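Long-range contacts in putative Scyalone Dehydratase (Novosphingobium aromaticivorans DSM 12444, PDB 3EF8), which is of unknown function but, as a SnoaL-like member of the NTF2 clan, may be a lyase resembling scytalone dehydratase: residues E41-P46 with F125-L130; Y109-D114 with E129-M134. All coordinates share one frame; numbering follows the deposited sequence. Where two conformers were deposited one is given.

Interactions 1 and 2 lie on the two sides of strand 122-136 within one mixed sheet, their centres about 9 Å apart. Interaction 1 pairs 125-130 in parallel with strand 40-43. Interaction 2 pairs 129-134 in antiparallel fashion with strand 106-119. They share Glu129 and Leu130. Glu129 carries an ionic row from Glu41 and Arg127 in interaction 1 to Arg131 in interaction 2. On the other face, Arg128 NH2 forms a salt bridge of 2.8 Å with Asp114 OD2 and also meets the ring of Tyr112. That face carries Val42, Arg128, Leu130 and Tyr112. In NTF2-like folds the curved sheet and its helices usually enclose a pocket, which this face, also meeting Tyr20 of helix 3-25, may line.

Interaction 1. Residues E41-P46 with F125-L130; sequences EVSYAP and FKRREL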
ATOM      1  N   GLU A  41      19.807  -5.007  15.491  1.00 15.22           N
ATOM      2  CA  GLU A  41      20.640  -4.938  14.313  1.00 14.25           C
ATOM      3  C   GLU A  41      19.840  -4.365  13.168  1.00 15.36           C
ATOM      4  O   GLU A  41      18.667  -4.704  12.962  1.00 16.69           O
ATOM      5  CB  GLU A  41      21.112  -6.313  13.859  1.00 17.53           C
ATOM      6  CG  GLU A  41      22.058  -6.954  14.802  1.00 22.10           C
ATOM      7  CD  GLU A  41      22.267  -8.427  14.481  1.00 33.10           C
ATOM      8  OE1 GLU A  41      21.625  -8.958  13.530  1.00 30.79           O
ATOM      9  OE2 GLU A  41      23.057  -9.063  15.207  1.00 34.81           O
ATOM     10  N   VAL A  42      20.485  -3.499  12.427  1.00 13.60           N
ATOM     11  CA  VAL A  42      19.916  -2.922  11.220  1.00 14.29           C
ATOM     12  C   VAL A  42      20.932  -3.033  10.096  1.00 16.89           C
ATOM     13  O   VAL A  42      22.100  -2.685  10.248  1.00 16.31           O
ATOM     14  CB  VAL A  42      19.433  -1.468  11.451  1.00 16.68           C
ATOM     15  CG1 VAL A  42      18.803  -0.906  10.244  1.00 21.54           C
ATOM     16  CG2 VAL A  42      18.431  -1.420  12.571  1.00 16.71           C
ATOM     17  N   SER A  43      20.480  -3.534   8.953  1.00 13.34           N
ATOM     18  CA  SER A  43      21.313  -3.688   7.785  1.00 14.48           C
ATOM     19  C   SER A  43      20.689  -3.014   6.606  1.00 15.62           C
ATOM     20  O   SER A  43      19.628  -3.422   6.127  1.00 12.96           O
ATOM     21  CB  SER A  43      21.550  -5.153   7.454  1.00 16.56           C
ATOM     22  OG  SER A  43      22.290  -5.296   6.271  1.00 17.78           O
ATOM     23  N   TYR A  44      21.391  -2.016   6.081  1.00 19.18           N
ATOM     24  CA  TYR A  44      20.959  -1.324   4.879  1.00 20.47           C
ATOM     25  C   TYR A  44      21.835  -1.638   3.660  1.00 19.16           C
ATOM     26  O   TYR A  44      21.405  -1.444   2.524  1.00 19.58           O
ATOM     27  CB  TYR A  44      20.891   0.177   5.109  1.00 22.04           C
ATOM     28  CG  TYR A  44      19.996   0.588   6.248  1.00 22.75           C
ATOM     29  CD1 TYR A  44      18.662   0.189   6.285  1.00 24.32           C
ATOM     30  CD2 TYR A  44      20.473   1.395   7.280  1.00 30.91           C
ATOM     31  CE1 TYR A  44      17.823   0.569   7.315  1.00 30.59           C
ATOM     32  CE2 TYR A  44      19.653   1.784   8.317  1.00 33.78           C
ATOM     33  CZ  TYR A  44      18.325   1.374   8.333  1.00 34.76           C
ATOM     34  OH  TYR A  44      17.498   1.756   9.366  1.00 35.96           O
ATOM     35  N   ALA A  45      23.038  -2.138   3.903  1.00 21.03           N
ATOM     36  CA  ALA A  45      23.983  -2.557   2.852  1.00 25.70           C
ATOM     37  C   ALA A  45      25.073  -3.451   3.435  1.00 29.46           C
ATOM     38  O   ALA A  45      25.241  -3.514   4.640  1.00 26.34           O
ATOM     39  CB  ALA A  45      24.588  -1.376   2.148  1.00 28.73           C
ATOM     40  N   PRO A  46      25.817  -4.144   2.573  1.00 34.27           N
ATOM     41  CA  PRO A  46      26.710  -5.156   3.116  1.00 37.39           C
ATOM     42  C   PRO A  46      27.743  -4.543   4.034  1.00 41.11           C
ATOM     43  O   PRO A  46      28.324  -5.229   4.884  1.00 44.71           O
ATOM     44  CB  PRO A  46      27.341  -5.785   1.867  1.00 36.76           C
ATOM     45  CG  PRO A  46      26.358  -5.501   0.763  1.00 37.75           C
ATOM     46  CD  PRO A  46      25.773  -4.155   1.104  1.00 34.86           C
ATOM     47  N   PHE A 125      11.332  -3.602  16.962  1.00 10.21           N
ATOM     48  CA  PHE A 125      12.290  -4.225  16.087  1.00  9.73           C
ATOM     49  C   PHE A 125      13.486  -4.789  16.801  1.00 11.54           C
ATOM     50  O   PHE A 125      14.155  -4.100  17.551  1.00 13.29           O
ATOM     51  CB  PHE A 125      12.807  -3.299  14.975  1.00 10.08           C
ATOM     52  CG  PHE A 125      11.705  -2.839  14.013  1.00 10.18           C
ATOM     53  CD1 PHE A 125      11.197  -3.705  13.065  1.00  9.83           C
ATOM     54  CD2 PHE A 125      11.224  -1.521  14.038  1.00  9.83           C
ATOM     55  CE1 PHE A 125      10.220  -3.287  12.168  1.00 10.31           C
ATOM     56  CE2 PHE A 125      10.228  -1.108  13.181  1.00 12.16           C
ATOM     57  CZ  PHE A 125       9.771  -1.981  12.219  1.00 10.05           C
ATOM     58  N   LYS A 126      13.790  -6.047  16.492  1.00 12.77           N
ATOM     59  CA  LYS A 126      15.070  -6.647  16.926  1.00 13.03           C
ATOM     60  C   LYS A 126      16.076  -6.667  15.778  1.00 12.56           C
ATOM     61  O   LYS A 126      17.252  -6.429  15.950  1.00 13.45           O
ATOM     62  CB  LYS A 126      14.870  -8.040  17.513  1.00 13.09           C
ATOM     63  CG  LYS A 126      16.184  -8.629  18.040  1.00 20.50           C
ATOM     64  CD  LYS A 126      15.928  -9.433  19.304  1.00 25.00           C
ATOM     65  CE  LYS A 126      17.220 -10.017  19.910  1.00 28.79           C
ATOM     66  NZ  LYS A 126      17.823 -11.026  19.041  1.00 30.45           N
ATOM     67  N   ARG A 127      15.596  -6.935  14.560  1.00 11.41           N
ATOM     68  CA  ARG A 127      16.414  -6.832  13.372  1.00 11.95           C
ATOM     69  C   ARG A 127      15.589  -6.272  12.225  1.00 11.37           C
ATOM     70  O   ARG A 127      14.435  -6.630  12.074  1.00 12.32           O
ATOM     71  CB  ARG A 127      16.991  -8.193  12.927  1.00 13.76           C
ATOM     72  CG  ARG A 127      17.909  -8.039  11.728  1.00 18.71           C
ATOM     73  CD  ARG A 127      18.742  -9.320  11.431  1.00 22.06           C
ATOM     74  NE  ARG A 127      19.304  -9.275  10.073  1.00 25.26           N
ATOM     75  CZ  ARG A 127      20.476  -8.719   9.791  1.00 27.04           C
ATOM     76  NH1 ARG A 127      21.187  -8.178  10.772  1.00 37.59           N
ATOM     77  NH2 ARG A 127      20.931  -8.684   8.556  1.00 26.91           N
ATOM     78  N   ARG A 128      16.193  -5.369  11.453  1.00 11.84           N
ATOM     79  CA  ARG A 128      15.659  -4.942  10.151  1.00  9.99           C
ATOM     80  C   ARG A 128      16.724  -5.070   9.102  1.00 13.15           C
ATOM     81  O   ARG A 128      17.836  -4.528   9.262  1.00 14.36           O
ATOM     82  CB  ARG A 128      15.190  -3.489  10.124  1.00 11.40           C
ATOM     83  CG  ARG A 128      14.225  -3.102  11.152  1.00 11.71           C
ATOM     84  CD  ARG A 128      13.401  -1.914  10.686  1.00 12.80           C
ATOM     85  NE  ARG A 128      12.360  -2.354   9.749  1.00 10.90           N
ATOM     86  CZ  ARG A 128      11.334  -1.629   9.353  1.00 13.97           C
ATOM     87  NH1 ARG A 128      11.254  -0.346   9.661  1.00 13.15           N
ATOM     88  NH2 ARG A 128      10.385  -2.199   8.659  1.00 11.15           N
ATOM     89  N   GLU A 129      16.386  -5.720   8.007  1.00 10.11           N
ATOM     90  CA  GLU A 129      17.262  -5.838   6.885  1.00 11.42           C
ATOM     91  C   GLU A 129      16.529  -5.288   5.670  1.00 13.31           C
ATOM     92  O   GLU A 129      15.488  -5.802   5.268  1.00 12.13           O
ATOM     93  CB  GLU A 129      17.674  -7.274   6.642  1.00 13.25           C
ATOM     94  CG  GLU A 129      18.485  -7.466   5.402  1.00 14.01           C
ATOM     95  CD  GLU A 129      18.931  -8.889   5.215  1.00 19.74           C
ATOM     96  OE1 GLU A 129      19.477  -9.485   6.174  1.00 24.24           O
ATOM     97  OE2 GLU A 129      18.792  -9.386   4.106  1.00 22.76           O
ATOM     98  N   LEU A 130      17.035  -4.202   5.106  1.00 10.05           N
ATOM     99  CA  LEU A 130      16.487  -3.633   3.882  1.00  8.31           C
ATOM    100  C   LEU A 130      17.147  -4.232   2.710  1.00 10.57           C
ATOM    101  O   LEU A 130      18.406  -4.232   2.627  1.00 11.96           O
ATOM    102  CB  LEU A 130      16.691  -2.131   3.829  1.00 10.09           C
ATOM    103  CG  LEU A 130      16.243  -1.463   2.558  1.00  9.85           C
ATOM    104  CD1 LEU A 130      14.716  -1.454   2.393  1.00 11.32           C
ATOM    105  CD2 LEU A 130      16.777  -0.017   2.520  1.00 14.17           C
TER
HETATM  106  O   HOH W   1      19.478  -2.421   0.813  1.00 11.91           O
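Glu41 and Arg127 pair side by side across two parallel strands and are joined by a salt bridge. Glu41 OE1 takes a bent bond from Arg127 NH1 at 2.9 Å. The oxygen is met on its anti side, out of the carboxylate plane. The carboxylate and guanidinium planes stand nearly perpendicular, at 88°. Arg127 has CG anti to its backbone N (chi1 -177°) and an extended chain. This carries the guanidinium past Glu41 to the CB of Ser43. Its other terminal nitrogen, Arg127 NH2, bonds Glu129 OE1 at 2.9 Å and much straighter, at 167°. One arginine thus bridges two acids, a network on the face that also carries Ser43. Glu129 is gripped further by Arg131.

The backbone bonds are those of a regular parallel pair. Glu41 N bonds Lys126 O, and Arg128 N bonds Glu41 O. Further along, Ser43 N reaches Arg128 O at 2.8 Å, and Leu130 N reaches Ser43 O at 2.9 Å. Val42 CA adds a CA-H...O contact to Arg128 O at 3.3 Å. Beyond the last bond a water donates to both Tyr44 O and Leu130 O, bridging the two segments where their direct bonds stop.

Apolar contact is small. Leu130 CB meets the edge of the Tyr44 ring at CD1, 3.9 Å away.

Asn144 bonds both Ser43 OG and Leu130 O, while Arg128 leaves on the opposite face from Arg127, to Asp114 and the rings of Tyr20 and Tyr112. Strand 48-51 flanks strand 40-43 on its other side, strand 106-119 lies beyond 122-136, and helix 3-25 packs on Phe125 through Met16 and Met17.

Interaction 2. Residues Y109-D114 with E129-M134; sequences YGQYFD and ELRTTM
The beta hairpin of strands 106-119 and 122-136 holds Phe113 against Arg131 near the middle of its ladder. The Arg131 guanidinium lies flat on the Phe113 ring as a cation-pi stack, the planes 17° apart. Arg131 CZ is 3.7 Å from the centroid of the Phe113 ring. Arg131 NH1 sits over the rim, 3.4 Å from Phe113 CZ. Arg131 has CG anti to the carbonyl carbon (chi1 -60°) and a straight chain to NE, which lays it across the aromatic side chain. Beside the stack, Arg131 NE and NH2 both grip Glu129 OE2, NE at 2.7 Å. They come from the same face of the carboxylate, and OE2 lies close to the guanidinium plane. Water 3 joins Arg131 NH1 to Gln111 OE1.

On the other face Leu130 CD1 stands over the centre of the Tyr112 ring, 4.1 Å from its centroid, a CH-pi contact.

Paired backbone bonds link Gln111 with Arg131 and Phe113 with Glu129. At the far end Thr133 and Met134 both face Tyr109, a classic beta bulge. Tyr109 O accepts from Thr133 N at 2.9 Å and from Met134 N at 3.3 Å. Tyr109 N returns a bond to Met134 O. Tyr109 packs on Ile96 of a second subunit and Thr133 on Thr70 of the same subunit, so the bulged end belongs to the subunit interface.

Ring, carboxylate and water all hold the guanidinium plane of Arg131, which should restrict rotation of the group. With Arg127 also at hand, two arginines on one acid would be expected to keep Glu129 ionised.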
ATOM      1  N   TYR A 109      12.579   1.665  -3.891  1.00  7.33           N
ATOM      2  CA  TYR A 109      11.670   0.511  -3.986  1.00  5.47           C
ATOM      3  C   TYR A 109      12.346  -0.619  -3.250  1.00  8.30           C
ATOM      4  O   TYR A 109      13.429  -1.037  -3.641  1.00  8.71           O
ATOM      5  CB  TYR A 109      11.415   0.108  -5.411  1.00  7.48           C
ATOM      6  CG  TYR A 109      10.936   1.204  -6.311  1.00 11.05           C
ATOM      7  CD1 TYR A 109       9.589   1.504  -6.458  1.00  8.21           C
ATOM      8  CD2 TYR A 109      11.869   1.958  -7.017  1.00 11.79           C
ATOM      9  CE1 TYR A 109       9.161   2.516  -7.313  1.00 11.00           C
ATOM     10  CE2 TYR A 109      11.456   2.933  -7.899  1.00 12.74           C
ATOM     11  CZ  TYR A 109      10.105   3.219  -8.030  1.00 12.37           C
ATOM     12  OH  TYR A 109       9.693   4.203  -8.912  1.00 13.98           O
ATOM     13  N   GLY A 110      11.768  -1.081  -2.146  1.00  9.01           N
ATOM     14  CA  GLY A 110      12.498  -2.002  -1.312  1.00  9.83           C
ATOM     15  C   GLY A 110      11.651  -3.096  -0.694  1.00  7.28           C
ATOM     16  O   GLY A 110      10.416  -3.121  -0.848  1.00  7.89           O
ATOM     17  N   GLN A 111      12.349  -3.980  -0.024  1.00  6.91           N
ATOM     18  CA  GLN A 111      11.769  -5.043   0.793  1.00  7.69           C
ATOM     19  C   GLN A 111      12.384  -4.974   2.162  1.00  7.74           C
ATOM     20  O   GLN A 111      13.616  -4.829   2.272  1.00 10.66           O
ATOM     21  CB  GLN A 111      12.082  -6.415   0.185  1.00  7.40           C
ATOM     22  CG  GLN A 111      11.709  -6.556  -1.259  1.00  7.89           C
ATOM     23  CD  GLN A 111      12.203  -7.888  -1.860  1.00  9.53           C
ATOM     24  OE1 GLN A 111      13.051  -8.562  -1.244  1.00 10.16           O
ATOM     25  NE2 GLN A 111      11.723  -8.236  -3.043  1.00  9.64           N
ATOM     26  N   TYR A 112      11.597  -5.110   3.197  1.00  7.27           N
ATOM     27  CA  TYR A 112      12.116  -5.265   4.529  1.00  7.86           C
ATOM     28  C   TYR A 112      11.956  -6.671   5.025  1.00  8.75           C
ATOM     29  O   TYR A 112      10.867  -7.209   4.980  1.00  7.47           O
ATOM     30  CB  TYR A 112      11.415  -4.321   5.511  1.00  9.36           C
ATOM     31  CG  TYR A 112      12.018  -2.967   5.653  1.00 13.16           C
ATOM     32  CD1 TYR A 112      13.252  -2.838   6.242  1.00 15.96           C
ATOM     33  CD2 TYR A 112      11.360  -1.855   5.245  1.00 14.92           C
ATOM     34  CE1 TYR A 112      13.847  -1.639   6.437  1.00 15.62           C
ATOM     35  CE2 TYR A 112      11.970  -0.564   5.447  1.00 14.12           C
ATOM     36  CZ  TYR A 112      13.191  -0.511   6.048  1.00 13.19           C
ATOM     37  OH  TYR A 112      13.860   0.716   6.240  1.00 16.19           O
ATOM     38  N   PHE A 113      13.046  -7.206   5.566  1.00  8.15           N
ATOM     39  CA  PHE A 113      13.054  -8.498   6.237  1.00  9.43           C
ATOM     40  C   PHE A 113      13.352  -8.190   7.694  1.00  9.48           C
ATOM     41  O   PHE A 113      14.475  -7.852   8.045  1.00 10.17           O
ATOM     42  CB  PHE A 113      14.050  -9.466   5.610  1.00  9.37           C
ATOM     43  CG  PHE A 113      13.579 -10.035   4.314  1.00  9.59           C
ATOM     44  CD1 PHE A 113      13.599  -9.277   3.163  1.00 11.36           C
ATOM     45  CD2 PHE A 113      13.032 -11.296   4.254  1.00 11.24           C
ATOM     46  CE1 PHE A 113      13.087  -9.780   1.983  1.00 10.19           C
ATOM     47  CE2 PHE A 113      12.554 -11.785   3.050  1.00 12.78           C
ATOM     48  CZ  PHE A 113      12.601 -11.027   1.933  1.00 12.34           C
ATOM     49  N   ASP A 114      12.351  -8.309   8.541  1.00  8.11           N
ATOM     50  CA  ASP A 114      12.413  -7.910   9.916  1.00  8.90           C
ATOM     51  C   ASP A 114      12.152  -9.059  10.876  1.00 10.83           C
ATOM     52  O   ASP A 114      11.464 -10.028  10.540  1.00 10.02           O
ATOM     53  CB  ASP A 114      11.325  -6.837  10.185  1.00  7.92           C
ATOM     54  CG  ASP A 114      11.460  -5.571   9.323  1.00  7.94           C
ATOM     55  OD1 ASP A 114      12.609  -5.117   9.074  1.00  9.56           O
ATOM     56  OD2 ASP A 114      10.375  -5.032   8.952  1.00 10.53           O
ATOM     57  N   GLU A 129      16.386  -5.720   8.007  1.00 10.11           N
ATOM     58  CA  GLU A 129      17.262  -5.838   6.885  1.00 11.42           C
ATOM     59  C   GLU A 129      16.529  -5.288   5.670  1.00 13.31           C
ATOM     60  O   GLU A 129      15.488  -5.802   5.268  1.00 12.13           O
ATOM     61  CB  GLU A 129      17.674  -7.274   6.642  1.00 13.25           C
ATOM     62  CG  GLU A 129      18.485  -7.466   5.402  1.00 14.01           C
ATOM     63  CD  GLU A 129      18.931  -8.889   5.215  1.00 19.74           C
ATOM     64  OE1 GLU A 129      19.477  -9.485   6.174  1.00 24.24           O
ATOM     65  OE2 GLU A 129      18.792  -9.386   4.106  1.00 22.76           O
ATOM     66  N   LEU A 130      17.035  -4.202   5.106  1.00 10.05           N
ATOM     67  CA  LEU A 130      16.487  -3.633   3.882  1.00  8.31           C
ATOM     68  C   LEU A 130      17.147  -4.232   2.710  1.00 10.57           C
ATOM     69  O   LEU A 130      18.406  -4.232   2.627  1.00 11.96           O
ATOM     70  CB  LEU A 130      16.691  -2.131   3.829  1.00 10.09           C
ATOM     71  CG  LEU A 130      16.243  -1.463   2.558  1.00  9.85           C
ATOM     72  CD1 LEU A 130      14.716  -1.454   2.393  1.00 11.32           C
ATOM     73  CD2 LEU A 130      16.777  -0.017   2.520  1.00 14.17           C
ATOM     74  N   ARG A 131      16.346  -4.752   1.779  1.00  8.90           N
ATOM     75  CA  ARG A 131      16.832  -5.235   0.491  1.00  7.93           C
ATOM     76  C   ARG A 131      16.283  -4.277  -0.558  1.00  8.87           C
ATOM     77  O   ARG A 131      15.118  -3.945  -0.554  1.00  9.78           O
ATOM     78  CB  ARG A 131      16.423  -6.680   0.221  1.00  9.00           C
ATOM     79  CG  ARG A 131      16.962  -7.624   1.281  1.00  8.81           C
ATOM     80  CD  ARG A 131      16.625  -9.066   0.968  1.00 10.56           C
ATOM     81  NE  ARG A 131      17.025  -9.912   2.078  1.00 12.99           N
ATOM     82  CZ  ARG A 131      16.657 -11.177   2.236  1.00 13.11           C
ATOM     83  NH1 ARG A 131      15.889 -11.776   1.332  1.00 14.55           N
ATOM     84  NH2 ARG A 131      17.069 -11.840   3.297  1.00 17.45           N
ATOM     85  N   THR A 132      17.152  -3.752  -1.419  1.00  9.31           N
ATOM     86  CA  THR A 132      16.813  -2.722  -2.359  1.00  8.37           C
ATOM     87  C   THR A 132      16.511  -3.321  -3.717  1.00 10.50           C
ATOM     88  O   THR A 132      17.353  -3.891  -4.398  1.00 11.52           O
ATOM     89  CB  THR A 132      17.946  -1.654  -2.433  1.00 10.24           C
ATOM     90  OG1 THR A 132      18.081  -1.034  -1.149  1.00 11.94           O
ATOM     91  CG2 THR A 132      17.625  -0.587  -3.437  1.00 11.44           C
ATOM     92  N   THR A 133      15.248  -3.257  -4.089  1.00  9.55           N
ATOM     93  CA  THR A 133      14.774  -3.757  -5.361  1.00 10.22           C
ATOM     94  C   THR A 133      15.282  -2.929  -6.501  1.00 10.61           C
ATOM     95  O   THR A 133      15.738  -3.450  -7.513  1.00 13.33           O
ATOM     96  CB  THR A 133      13.222  -3.766  -5.355  1.00  7.14           C
ATOM     97  OG1 THR A 133      12.806  -4.444  -4.174  1.00  8.31           O
ATOM     98  CG2 THR A 133      12.626  -4.423  -6.607  1.00  8.98           C
HETATM   99  N   MSE A 134      15.226  -1.618  -6.305  0.60 10.88           N
HETATM  100  CA  MSE A 134      15.797  -0.659  -7.218  0.60 12.52           C
HETATM  101  C   MSE A 134      15.578   0.705  -6.657  0.60  9.79           C
HETATM  102  O   MSE A 134      14.847   0.891  -5.686  0.60  9.03           O
HETATM  103  CB  MSE A 134      15.199  -0.777  -8.596  0.60 14.23           C
HETATM  104  CG  MSE A 134      13.739  -0.776  -8.610  0.60  7.16           C
HETATM  105 SE   MSE A 134      13.176  -1.768 -10.190  0.45 19.68          SE
HETATM  106  CE  MSE A 134      11.697  -0.699 -10.506  0.60 16.40           C
TER
HETATM  107  O   HOH W   2      10.137  -3.804  -3.727  1.00  8.05           O
HETATM  108  O   HOH W   3      14.441 -10.927  -1.097  1.00 10.48           O